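Local coordinates for protein endoglucanase (Clostridium thermocellum, PDB 2YIK) that probably hydrolyses internal beta-1,4-glucosidic bonds of cellulose, as a family 9 glycoside hydrolase with a dockerin module, at residues E296-D300 with F343-Y347. Sequence-based numbering, arbitrary orientation.
With CA (calcium ion), chain B.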
ATOM      1  N   GLU A 296     -22.152   6.855  12.326  1.00 28.06           N
ATOM      2  CA  GLU A 296     -21.446   7.340  13.482  1.00 29.83           C
ATOM      3  C   GLU A 296     -20.677   6.294  14.275  1.00 29.39           C
ATOM      4  O   GLU A 296     -19.717   6.624  14.970  1.00 28.66           O
ATOM      5  CB  GLU A 296     -22.415   8.074  14.404  1.00 31.01           C
ATOM      6  CG  GLU A 296     -22.938   9.398  13.844  1.00 34.18           C
ATOM      7  CD  GLU A 296     -21.823  10.392  13.511  1.00 37.25           C
ATOM      8  OE1 GLU A 296     -20.814  10.434  14.251  1.00 38.09           O
ATOM      9  OE2 GLU A 296     -21.960  11.147  12.515  1.00 37.04           O
ATOM     10  N   HIS A 297     -21.104   5.042  14.185  1.00 28.07           N
ATOM     11  CA  HIS A 297     -20.440   3.963  14.907  1.00 27.57           C
ATOM     12  C   HIS A 297     -18.956   3.867  14.540  1.00 26.78           C
ATOM     13  O   HIS A 297     -18.106   3.630  15.401  1.00 25.99           O
ATOM     14  CB  HIS A 297     -21.128   2.632  14.599  1.00 27.03           C
ATOM     15  CG  HIS A 297     -20.389   1.442  15.118  1.00 28.27           C
ATOM     16  ND1 HIS A 297     -20.270   1.163  16.464  1.00 28.90           N
ATOM     17  CD2 HIS A 297     -19.701   0.468  14.474  1.00 27.80           C
ATOM     18  CE1 HIS A 297     -19.544   0.074  16.625  1.00 27.43           C
ATOM     19  NE2 HIS A 297     -19.186  -0.368  15.433  1.00 28.70           N
ATOM     20  N   TYR A 298     -18.653   4.043  13.258  1.00 25.78           N
ATOM     21  CA  TYR A 298     -17.276   3.972  12.796  1.00 25.73           C
ATOM     22  C   TYR A 298     -16.443   5.110  13.348  1.00 25.68           C
ATOM     23  O   TYR A 298     -15.290   4.908  13.734  1.00 25.33           O
ATOM     24  CB  TYR A 298     -17.230   3.972  11.268  1.00 24.54           C
ATOM     25  CG  TYR A 298     -17.827   2.719  10.685  1.00 25.61           C
ATOM     26  CD1 TYR A 298     -17.315   1.468  11.021  1.00 25.70           C
ATOM     27  CD2 TYR A 298     -18.915   2.778   9.814  1.00 25.10           C
ATOM     28  CE1 TYR A 298     -17.875   0.299  10.510  1.00 26.02           C
ATOM     29  CE2 TYR A 298     -19.482   1.620   9.293  1.00 26.38           C
ATOM     30  CZ  TYR A 298     -18.956   0.383   9.644  1.00 26.00           C
ATOM     31  OH  TYR A 298     -19.516  -0.758   9.128  1.00 27.29           O
ATOM     32  N   LEU A 299     -17.018   6.307  13.393  1.00 25.21           N
ATOM     33  CA  LEU A 299     -16.282   7.441  13.923  1.00 26.64           C
ATOM     34  C   LEU A 299     -16.031   7.215  15.411  1.00 26.80           C
ATOM     35  O   LEU A 299     -14.975   7.586  15.931  1.00 24.64           O
ATOM     36  CB  LEU A 299     -17.057   8.741  13.715  1.00 26.94           C
ATOM     37  CG  LEU A 299     -16.225  10.011  13.934  1.00 29.20           C
ATOM     38  CD1 LEU A 299     -15.068  10.074  12.920  1.00 26.51           C
ATOM     39  CD2 LEU A 299     -17.136  11.232  13.791  1.00 28.24           C
ATOM     40  N   ASP A 300     -17.000   6.598  16.093  1.00 27.48           N
ATOM     41  CA  ASP A 300     -16.864   6.309  17.519  1.00 27.35           C
ATOM     42  C   ASP A 300     -15.740   5.301  17.743  1.00 27.74           C
ATOM     43  O   ASP A 300     -15.012   5.378  18.732  1.00 27.78           O
ATOM     44  CB  ASP A 300     -18.157   5.727  18.105  1.00 29.95           C
ATOM     45  CG  ASP A 300     -19.257   6.763  18.259  1.00 32.01           C
ATOM     46  OD1 ASP A 300     -18.944   7.963  18.382  1.00 32.32           O
ATOM     47  OD2 ASP A 300     -20.443   6.369  18.277  1.00 34.82           O
ATOM     48  N   PHE A 343     -17.022  17.087  16.937  1.00 26.43           N
ATOM     49  CA  PHE A 343     -16.123  15.952  16.724  1.00 24.66           C
ATOM     50  C   PHE A 343     -14.937  16.005  17.688  1.00 24.18           C
ATOM     51  O   PHE A 343     -14.539  14.986  18.248  1.00 24.31           O
ATOM     52  CB  PHE A 343     -15.616  15.926  15.272  1.00 25.56           C
ATOM     53  CG  PHE A 343     -16.641  15.458  14.258  1.00 25.48           C
ATOM     54  CD1 PHE A 343     -17.996  15.369  14.584  1.00 26.65           C
ATOM     55  CD2 PHE A 343     -16.245  15.142  12.957  1.00 25.30           C
ATOM     56  CE1 PHE A 343     -18.942  14.976  13.623  1.00 27.59           C
ATOM     57  CE2 PHE A 343     -17.178  14.749  11.991  1.00 26.90           C
ATOM     58  CZ  PHE A 343     -18.529  14.666  12.324  1.00 26.91           C
ATOM     59  N   GLU A 344     -14.376  17.194  17.882  1.00 24.73           N
ATOM     60  CA  GLU A 344     -13.242  17.344  18.787  1.00 26.17           C
ATOM     61  C   GLU A 344     -13.617  16.951  20.215  1.00 26.32           C
ATOM     62  O   GLU A 344     -12.881  16.223  20.884  1.00 27.23           O
ATOM     63  CB  GLU A 344     -12.718  18.788  18.789  1.00 26.61           C
ATOM     64  CG  GLU A 344     -12.030  19.220  17.507  1.00 25.91           C
ATOM     65  CD  GLU A 344     -13.015  19.616  16.440  1.00 27.01           C
ATOM     66  OE1 GLU A 344     -14.234  19.422  16.657  1.00 27.03           O
ATOM     67  OE2 GLU A 344     -12.573  20.112  15.387  1.00 25.68           O
ATOM     68  N   ASP A 345     -14.761  17.438  20.682  1.00 26.23           N
ATOM     69  CA  ASP A 345     -15.199  17.128  22.031  1.00 27.69           C
ATOM     70  C   ASP A 345     -15.594  15.668  22.188  1.00 26.44           C
ATOM     71  O   ASP A 345     -15.415  15.093  23.261  1.00 27.58           O
ATOM     72  CB  ASP A 345     -16.343  18.055  22.445  1.00 27.14           C
ATOM     73  CG  ASP A 345     -15.887  19.490  22.597  1.00 30.39           C
ATOM     74  OD1 ASP A 345     -14.659  19.707  22.723  1.00 27.89           O
ATOM     75  OD2 ASP A 345     -16.748  20.400  22.600  1.00 29.88           O
ATOM     76  N   ARG A 346     -16.127  15.069  21.127  1.00 26.60           N
ATOM     77  CA  ARG A 346     -16.497  13.655  21.164  1.00 26.77           C
ATOM     78  C   ARG A 346     -15.209  12.839  21.251  1.00 26.39           C
ATOM     79  O   ARG A 346     -15.126  11.850  21.990  1.00 26.63           O
ATOM     80  CB  ARG A 346     -17.277  13.259  19.902  1.00 28.03           C
ATOM     81  CG  ARG A 346     -18.787  13.545  19.959  1.00 30.22           C
ATOM     82  CD  ARG A 346     -19.452  13.295  18.602  1.00 31.64           C
ATOM     83  NE  ARG A 346     -19.359  11.902  18.155  1.00 31.09           N
ATOM     84  CZ  ARG A 346     -19.642  11.490  16.920  1.00 33.34           C
ATOM     85  NH1 ARG A 346     -20.036  12.363  16.002  1.00 33.68           N
ATOM     86  NH2 ARG A 346     -19.530  10.204  16.598  1.00 31.93           N
ATOM     87  N   TYR A 347     -14.196  13.254  20.497  1.00 26.17           N
ATOM     88  CA  TYR A 347     -12.926  12.543  20.527  1.00 25.63           C
ATOM     89  C   TYR A 347     -12.276  12.626  21.914  1.00 25.82           C
ATOM     90  O   TYR A 347     -11.741  11.636  22.416  1.00 25.52           O
ATOM     91  CB  TYR A 347     -11.964  13.085  19.468  1.00 23.96           C
ATOM     92  CG  TYR A 347     -10.568  12.523  19.643  1.00 24.39           C
ATOM     93  CD1 TYR A 347     -10.341  11.147  19.600  1.00 22.13           C
ATOM     94  CD2 TYR A 347      -9.493  13.360  19.943  1.00 24.11           C
ATOM     95  CE1 TYR A 347      -9.079  10.616  19.861  1.00 23.63           C
ATOM     96  CE2 TYR A 347      -8.227  12.842  20.205  1.00 25.19           C
ATOM     97  CZ  TYR A 347      -8.028  11.467  20.166  1.00 25.54           C
ATOM     98  OH  TYR A 347      -6.786  10.956  20.446  1.00 25.51           O
TER
HETATM   99 CA    CA B1332     -15.012  20.370  14.296  1.00 29.23          CA
HETATM  100  O   HOH W   1     -13.535  22.263  13.212  1.00 24.57           O
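F343 meets L299 through a CH-pi contact: the CD2 methyl of L299 stands over the middle of one ring face, 3.9 Å from the ring centroid and only 8° off the normal. A branched aliphatic chain suits this place because one methyl can cap the flat ring while the side chain also touches L329 of helix 322-336. L299 reaches the ring because its first torsion swings CG away from the backbone N and toward 343-347, the axes of the two segments being 11.9 Å apart at closest.

E344, on another side of the same turn, grips a calcium ion with both carboxylate oxygens, OE1 and OE2 each 2.7 Å from the metal. N333, D337 and S340 complete the protein part of this site, so the start of helix 342-350 is tied to the preceding loop and to helix 322-336.

R346 carries the polar half of the contact, being long enough to reach two acids one helical turn apart. A bend at chi3 turns its guanidinium so that NH1 and NH2 both donate to OE1 of E296, each at 2.7 Å, while NH2 also bonds OD1 of D300 at 2.9 Å. The bond to D300 is the straighter, at 166°. Both acceptors lie near the guanidinium plane, yet the carboxylates are steeply turned against it. Sharing the cation between two acids probably limits its rotation. The other oxygen of E296, OE2, is held by the hydroxyl of Y290.

The segments 296-300 and 343-347 are thus inclined at 54°, on helices 296-305 and 342-350 near the periphery of the family 9 catalytic domain, with L299 and F343 both resting on Y290 of helix 279-293 and on side chains of helix 322-336.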